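PDB 2CSU: 457aa long hypothetical protein from Pyrococcus horikoshii, which is of unknown function but joins a Rossmann-type CoA-binding domain to a flavodoxin-like and a Ligase-CoA domain of the succinyl-CoA synthetase-like clan. Local coordinates for residues E192-L197 with M220-R225; I232-A237 with A263-S268; L363-N368 with K398-E403. One frame throughout, in Å; residues are numbered along the deposited sequence.

Contact 1 of 3, residues E192-L197 with M220-R225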
# COMPACT_ATOMS: atom_id res chain seq x y z
N GLU A 192 5.24 -2.52 31.07
CA GLU A 192 5.60 -1.28 31.71
C GLU A 192 5.34 -0.12 30.77
O GLU A 192 4.93 0.95 31.21
CB GLU A 192 7.06 -1.31 32.14
CG GLU A 192 7.29 -2.01 33.49
CD GLU A 192 8.60 -2.79 33.54
OE1 GLU A 192 9.65 -2.20 33.22
OE2 GLU A 192 8.57 -3.99 33.90
N LEU A 193 5.56 -0.33 29.48
CA LEU A 193 5.33 0.72 28.51
C LEU A 193 3.84 1.00 28.35
O LEU A 193 3.43 2.15 28.28
CB LEU A 193 5.96 0.36 27.18
CG LEU A 193 7.48 0.54 27.13
CD1 LEU A 193 7.98 0.07 25.77
CD2 LEU A 193 7.86 2.01 27.37
N MSE A 194 3.03 -0.06 28.33
CA MSE A 194 1.59 0.10 28.21
C MSE A 194 1.04 0.79 29.44
O MSE A 194 0.07 1.54 29.35
CB MSE A 194 0.89 -1.26 28.03
CG MSE A 194 0.96 -1.82 26.61
SE MSE A 194 0.31 -3.53 26.42
CE MSE A 194 1.11 -4.21 27.60
N GLU A 195 1.65 0.54 30.60
CA GLU A 195 1.17 1.19 31.82
C GLU A 195 1.41 2.70 31.70
O GLU A 195 0.53 3.50 31.98
CB GLU A 195 1.87 0.64 33.06
CG GLU A 195 1.34 -0.72 33.53
CD GLU A 195 2.11 -1.29 34.73
OE1 GLU A 195 3.36 -1.33 34.68
OE2 GLU A 195 1.45 -1.71 35.71
N TYR A 196 2.60 3.08 31.26
CA TYR A 196 2.90 4.50 31.12
C TYR A 196 2.04 5.19 30.04
O TYR A 196 1.49 6.27 30.27
CB TYR A 196 4.38 4.66 30.79
CG TYR A 196 4.73 5.99 30.17
CD1 TYR A 196 4.81 7.15 30.94
CD2 TYR A 196 4.98 6.08 28.80
CE1 TYR A 196 5.14 8.37 30.36
CE2 TYR A 196 5.31 7.30 28.21
CZ TYR A 196 5.39 8.44 29.00
OH TYR A 196 5.70 9.64 28.41
N LEU A 197 1.94 4.56 28.88
CA LEU A 197 1.18 5.10 27.75
C LEU A 197 -0.31 5.19 28.02
O LEU A 197 -1.03 5.94 27.36
CB LEU A 197 1.44 4.26 26.50
CG LEU A 197 2.84 4.36 25.88
CD1 LEU A 197 3.03 3.27 24.84
CD2 LEU A 197 3.00 5.74 25.24
N MSE A 220 -1.04 -9.52 29.95
CA MSE A 220 -2.48 -9.62 29.80
C MSE A 220 -3.28 -8.80 30.81
O MSE A 220 -4.26 -8.15 30.45
CB MSE A 220 -2.92 -11.09 29.84
CG MSE A 220 -2.66 -11.85 28.54
SE MSE A 220 -2.50 -10.77 27.08
CE MSE A 220 -1.67 -11.83 25.98
N GLU A 221 -2.87 -8.81 32.07
CA GLU A 221 -3.59 -8.06 33.08
C GLU A 221 -3.41 -6.56 32.91
O GLU A 221 -4.31 -5.78 33.20
CB GLU A 221 -3.16 -8.49 34.49
CG GLU A 221 -4.04 -7.91 35.59
CD GLU A 221 -5.53 -8.22 35.40
OE1 GLU A 221 -5.91 -9.41 35.37
OE2 GLU A 221 -6.32 -7.25 35.27
N VAL A 222 -2.24 -6.14 32.43
CA VAL A 222 -2.00 -4.72 32.18
C VAL A 222 -2.84 -4.33 30.96
O VAL A 222 -3.51 -3.30 30.95
CB VAL A 222 -0.50 -4.44 31.89
CG1 VAL A 222 -0.34 -3.18 31.08
CG2 VAL A 222 0.27 -4.30 33.22
N ALA A 223 -2.82 -5.16 29.93
CA ALA A 223 -3.58 -4.91 28.72
C ALA A 223 -5.08 -4.81 29.00
O ALA A 223 -5.76 -3.94 28.47
CB ALA A 223 -3.33 -6.01 27.69
N LYS A 224 -5.58 -5.71 29.85
CA LYS A 224 -6.98 -5.74 30.23
C LYS A 224 -7.41 -4.39 30.78
O LYS A 224 -8.49 -3.89 30.49
CB LYS A 224 -7.16 -6.82 31.30
CG LYS A 224 -8.47 -7.60 31.13
CD LYS A 224 -8.85 -8.38 32.38
CE LYS A 224 -9.07 -9.87 32.10
NZ LYS A 224 -8.97 -10.62 33.35
N ARG A 225 -6.56 -3.82 31.62
CA ARG A 225 -6.88 -2.52 32.22
C ARG A 225 -6.75 -1.38 31.20
O ARG A 225 -7.66 -0.58 30.99
CB ARG A 225 -5.93 -2.29 33.39
CG ARG A 225 -6.45 -2.88 34.70
CD ARG A 225 -5.63 -2.41 35.91
NE ARG A 225 -4.32 -3.07 35.93
CZ ARG A 225 -3.28 -2.32 35.53
NH1 ARG A 225 -3.47 -1.07 35.16
NH2 ARG A 225 -2.05 -2.85 35.54
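E195 reaches over V222 towards R225, and its side chain can be traced atom by atom. From CB the chain leaves beside the backbone N (chi1 -78°) and then runs extended, which lays it across the valine at about a right angle. The CG methylene of E195 rests on V222, 3.7 Å from CG2 and 3.9 Å from CG1. One step on, E195 CD still lies over the same methyl, 3.8 Å from V222 CG2. At the tip, E195 OE2 touches V222 CG2 at 3.8 Å and approaches R225 NH2 at 3.7 Å, a long salt bridge through one oxygen and one nitrogen. The oxygen comes to the guanidinium edge near its plane, with the two planes turned 48° apart. On the buried side M194, a selenomethionine, completes the seam, its CB 3.8 Å from V222 CG1. Polar edge and apolar interior thus share one valine. The helix segments run almost parallel, with axes 9.5 Å apart at an angle of 17°. Behind helix 190-197, L193 and L197 pack on strands 152-156 and 175-181, while on helix 216-229 M220 meets helix 258-267.

Contact 2 of 3, residues I232-A237 with A263-S268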
# COMPACT_ATOMS: atom_id res chain seq x y z
N ILE A 232 -5.23 -1.00 22.02
CA ILE A 232 -3.94 -1.59 21.77
C ILE A 232 -4.12 -2.54 20.59
O ILE A 232 -5.00 -3.40 20.62
CB ILE A 232 -3.45 -2.36 23.02
CG1 ILE A 232 -3.26 -1.38 24.19
CG2 ILE A 232 -2.18 -3.12 22.70
CD1 ILE A 232 -2.95 -2.02 25.53
N ILE A 233 -3.30 -2.37 19.56
CA ILE A 233 -3.36 -3.21 18.36
C ILE A 233 -2.04 -3.97 18.24
O ILE A 233 -0.97 -3.36 18.14
CB ILE A 233 -3.56 -2.36 17.06
CG1 ILE A 233 -4.84 -1.52 17.14
CG2 ILE A 233 -3.69 -3.28 15.86
CD1 ILE A 233 -4.84 -0.47 18.22
N ALA A 234 -2.12 -5.31 18.24
CA ALA A 234 -0.93 -6.15 18.15
C ALA A 234 -0.82 -6.99 16.89
O ALA A 234 -1.77 -7.66 16.48
CB ALA A 234 -0.84 -7.07 19.37
N LEU A 235 0.35 -6.94 16.27
CA LEU A 235 0.66 -7.73 15.08
C LEU A 235 1.65 -8.76 15.63
O LEU A 235 2.77 -8.43 16.00
CB LEU A 235 1.34 -6.85 14.01
CG LEU A 235 1.98 -7.59 12.81
CD1 LEU A 235 0.93 -8.46 12.10
CD2 LEU A 235 2.59 -6.58 11.83
N LYS A 236 1.20 -10.01 15.72
CA LYS A 236 2.02 -11.10 16.24
C LYS A 236 2.64 -11.93 15.12
O LYS A 236 1.96 -12.45 14.25
CB LYS A 236 1.15 -11.99 17.13
CG LYS A 236 1.90 -13.25 17.59
CD LYS A 236 2.85 -12.98 18.75
CE LYS A 236 3.55 -14.25 19.25
NZ LYS A 236 4.63 -14.62 18.34
N ALA A 237 3.98 -11.99 15.13
CA ALA A 237 4.67 -12.75 14.10
C ALA A 237 4.80 -14.23 14.48
O ALA A 237 5.03 -14.59 15.63
CB ALA A 237 6.07 -12.15 13.92
N ALA A 263 -5.84 -15.69 21.02
CA ALA A 263 -6.95 -15.81 21.96
C ALA A 263 -6.70 -15.01 23.23
O ALA A 263 -7.60 -14.39 23.77
CB ALA A 263 -7.20 -17.28 22.29
N ALA A 264 -5.46 -15.04 23.72
CA ALA A 264 -5.10 -14.29 24.92
C ALA A 264 -5.26 -12.79 24.67
O ALA A 264 -5.72 -12.05 25.54
CB ALA A 264 -3.67 -14.60 25.33
N PHE A 265 -4.86 -12.33 23.48
CA PHE A 265 -4.99 -10.91 23.15
C PHE A 265 -6.45 -10.51 23.16
O PHE A 265 -6.81 -9.48 23.72
CB PHE A 265 -4.41 -10.60 21.76
CG PHE A 265 -2.91 -10.65 21.68
CD1 PHE A 265 -2.13 -10.15 22.72
CD2 PHE A 265 -2.28 -11.17 20.56
CE1 PHE A 265 -0.74 -10.16 22.63
CE2 PHE A 265 -0.89 -11.19 20.47
CZ PHE A 265 -0.12 -10.68 21.50
N LYS A 266 -7.28 -11.33 22.54
CA LYS A 266 -8.72 -11.08 22.46
C LYS A 266 -9.38 -10.86 23.81
O LYS A 266 -10.15 -9.92 23.99
CB LYS A 266 -9.42 -12.24 21.74
CG LYS A 266 -8.92 -12.55 20.32
CD LYS A 266 -9.34 -11.51 19.28
CE LYS A 266 -9.00 -12.00 17.86
NZ LYS A 266 -9.51 -11.11 16.76
N GLN A 267 -9.10 -11.74 24.77
CA GLN A 267 -9.70 -11.66 26.10
C GLN A 267 -9.29 -10.42 26.89
O GLN A 267 -10.05 -9.92 27.72
CB GLN A 267 -9.38 -12.92 26.91
CG GLN A 267 -9.97 -14.21 26.32
CD GLN A 267 -11.49 -14.30 26.48
OE1 GLN A 267 -12.24 -14.07 25.53
NE2 GLN A 267 -11.93 -14.65 27.68
N SER A 268 -8.08 -9.93 26.64
CA SER A 268 -7.57 -8.74 27.32
C SER A 268 -7.99 -7.43 26.65
O SER A 268 -7.55 -6.35 27.05
CB SER A 268 -6.05 -8.80 27.41
OG SER A 268 -5.64 -9.95 28.12
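Helix-on-sheet packing joins F265 of helix 258-267 to A234 and K236 of strand 232-236, a buried apolar contact within the flavodoxin-like domain. The strand pairs in parallel with 271-273, the strand that follows this helix, so the helix belongs to a beta-alpha-beta crossover and lies against one face of its own sheet. A234 and K236, two residues apart, turn their CB atoms to that face.

The phenylalanine ring meets them in two different ways. A234 CB stands 4.3 Å from the centroid of the F265 ring and only 12° off its normal, a CH-pi contact over the centre of one face. K236 CB comes instead to the ring edge, in its plane, 4.0 Å from F265 CE2. The ring is therefore set into the step between the two strand residues, its face on the alanine and its rim against the lysine. I210, V270 and M220 also touch F265.

Only the root of K236 takes part. With CG anti to the backbone N (chi1 173°), its chain bends twice and carries the ammonium back to the strand end, where K236 NZ donates to A237 O over 2.7 Å. E211 O accepts from the same nitrogen, and Y261 forms a cation-pi contact with the lysine.

No hydrogen bond crosses between the two segments. Between them the attraction is apolar and CH-pi in kind, while the lysine divides its roles: methylene against the aromatic edge, positive charge among backbone oxygens and a second ring.

Contact 3 of 3, residues L363-N368 with K398-E403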
# COMPACT_ATOMS: atom_id res chain seq x y z
N LEU A 363 -26.35 11.97 6.02
CA LEU A 363 -26.05 10.64 6.57
C LEU A 363 -25.69 10.72 8.05
O LEU A 363 -26.13 9.88 8.84
CB LEU A 363 -24.92 9.97 5.79
CG LEU A 363 -25.28 9.47 4.39
CD1 LEU A 363 -24.02 9.00 3.67
CD2 LEU A 363 -26.30 8.35 4.50
N LEU A 364 -24.89 11.71 8.43
CA LEU A 364 -24.49 11.88 9.82
C LEU A 364 -25.67 12.28 10.72
O LEU A 364 -25.60 12.15 11.94
CB LEU A 364 -23.38 12.92 9.95
CG LEU A 364 -21.97 12.57 9.43
CD1 LEU A 364 -21.11 13.82 9.42
CD2 LEU A 364 -21.34 11.50 10.30
N GLN A 365 -26.74 12.79 10.11
CA GLN A 365 -27.91 13.21 10.88
C GLN A 365 -28.93 12.09 11.02
O GLN A 365 -29.79 12.11 11.91
CB GLN A 365 -28.56 14.44 10.24
CG GLN A 365 -27.94 15.75 10.68
CD GLN A 365 -28.43 16.95 9.88
OE1 GLN A 365 -27.93 18.06 10.03
NE2 GLN A 365 -29.42 16.73 9.01
N ASP A 366 -28.85 11.10 10.13
CA ASP A 366 -29.78 9.98 10.19
C ASP A 366 -29.51 9.25 11.49
O ASP A 366 -28.37 8.87 11.78
CB ASP A 366 -29.58 9.05 8.99
CG ASP A 366 -30.74 8.09 8.80
OD1 ASP A 366 -30.84 7.12 9.57
OD2 ASP A 366 -31.55 8.32 7.88
N PRO A 367 -30.55 9.05 12.30
CA PRO A 367 -30.44 8.37 13.59
C PRO A 367 -29.98 6.92 13.52
O PRO A 367 -29.64 6.33 14.55
CB PRO A 367 -31.84 8.50 14.17
CG PRO A 367 -32.70 8.45 12.93
CD PRO A 367 -31.96 9.39 12.01
N ASN A 368 -29.98 6.33 12.33
CA ASN A 368 -29.57 4.93 12.21
C ASN A 368 -28.12 4.74 11.77
O ASN A 368 -27.65 3.61 11.64
CB ASN A 368 -30.49 4.18 11.23
CG ASN A 368 -31.89 4.02 11.77
OD1 ASN A 368 -32.08 3.67 12.93
ND2 ASN A 368 -32.88 4.26 10.92
N LYS A 398 -17.87 19.22 10.58
CA LYS A 398 -17.75 20.40 11.44
C LYS A 398 -19.11 21.04 11.76
O LYS A 398 -19.25 21.84 12.67
CB LYS A 398 -16.86 21.42 10.72
CG LYS A 398 -16.40 22.54 11.65
CD LYS A 398 -16.00 23.81 10.88
CE LYS A 398 -15.10 24.74 11.70
NZ LYS A 398 -14.04 25.26 10.85
N GLU A 399 -20.12 20.70 10.93
CA GLU A 399 -21.40 21.37 11.12
C GLU A 399 -22.31 20.59 12.08
O GLU A 399 -22.70 21.07 13.14
CB GLU A 399 -22.07 21.51 9.75
CG GLU A 399 -22.56 22.94 9.49
CD GLU A 399 -23.69 22.91 8.49
OE1 GLU A 399 -24.65 22.19 8.72
OE2 GLU A 399 -23.60 23.62 7.49
N VAL A 400 -22.67 19.35 11.67
CA VAL A 400 -23.52 18.53 12.52
C VAL A 400 -22.94 18.43 13.93
O VAL A 400 -23.64 18.45 14.93
CB VAL A 400 -23.62 17.13 11.92
CG1 VAL A 400 -24.55 16.27 12.77
CG2 VAL A 400 -24.21 17.23 10.52
N ASN A 401 -21.61 18.26 13.98
CA ASN A 401 -20.91 18.26 15.25
C ASN A 401 -21.50 17.27 16.25
O ASN A 401 -21.69 17.56 17.43
CB ASN A 401 -20.94 19.67 15.82
CG ASN A 401 -19.57 20.28 15.68
OD1 ASN A 401 -18.55 19.65 15.94
ND2 ASN A 401 -19.56 21.52 15.17
N ASN A 402 -21.85 16.08 15.74
CA ASN A 402 -22.10 14.99 16.67
C ASN A 402 -20.79 14.26 16.96
O ASN A 402 -19.70 14.75 16.70
CB ASN A 402 -23.13 14.04 16.07
CG ASN A 402 -22.66 13.54 14.73
OD1 ASN A 402 -21.47 13.44 14.45
ND2 ASN A 402 -23.65 13.18 13.89
N GLU A 403 -20.82 13.06 17.55
CA GLU A 403 -19.55 12.38 17.71
C GLU A 403 -19.62 10.94 17.23
O GLU A 403 -19.16 10.01 17.88
CB GLU A 403 -19.17 12.42 19.19
CG GLU A 403 -18.51 13.74 19.59
CD GLU A 403 -17.02 13.51 19.77
OE1 GLU A 403 -16.66 12.62 20.55
OE2 GLU A 403 -16.24 14.23 19.15
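Q365 sets CG beside its backbone N (chi1 -86°) and then stretches out, so that CG and OE1 cross V400 at a slant. Both methyls of the valine meet the incoming chain: Q365 CG lies 4.0 Å from both V400 CG1 and V400 CG2, straddled by the fork. Beyond it, Q365 OE1 approaches V400 CG2 at 3.8 Å, a van der Waals contact of the amide oxygen with a methyl. N402 adopts a different setting, with CG between the backbone N and the carbonyl carbon (chi1 56°), and N402 ND2 comes to 2.9 Å from L364 O. The same nitrogen lies 4.0 Å from L364 CB. L364 also lines the apolar side of the seam, its CB 4.4 Å from V400 CG2.

These are the C-terminal ends of helices 353-365 and 388-400, successive helices of the Ligase-CoA family domain. Strand 371-377 follows the first and strand 406-411 the second, and the two strands pair in parallel, as expected of an alternating alpha/beta fold. L364 packs inwards on L372 of strand 371-377.

Each helix is ended by a change in backbone. N401 leaves helix 388-400 with positive phi, turning the chain so that N402 faces L364. K404 NZ donates a hydrogen bond to L364 O, and the backbone N of K404 is bound by N402 OD1, which probably helps fix the rotation of the asparagine amide. After helix 353-365, D366 OD1 accepts from N368 N at 3.0 Å, forming an Asx turn, while D366 OD2 takes hydrogen bonds from E324 N and T327 OG1.

In the fold
The three contacts follow one another along the chain, each closing before the next opens. Contacts 1 and 2 belong to one flavodoxin-like domain, their centres 13 Å apart. Helix 216-229 leads directly into strand 232-236, and the two contacts touch: M220 CE lies 3.5 Å from A264 CB, and M194 SE lies 3.7 Å from I232 CD1. Helix 216-229 lies between helices 190-197 and 258-267 in contact with each, and strand 232-236 belongs to the sheet they pack on. Contact 3 lies in the Ligase-CoA domain, its centre 34 Å from that of contact 1 and 32 Å from that of contact 2. Its nearest atoms are about 18 Å from either, consistent with helix packing in distinct alpha/beta domains.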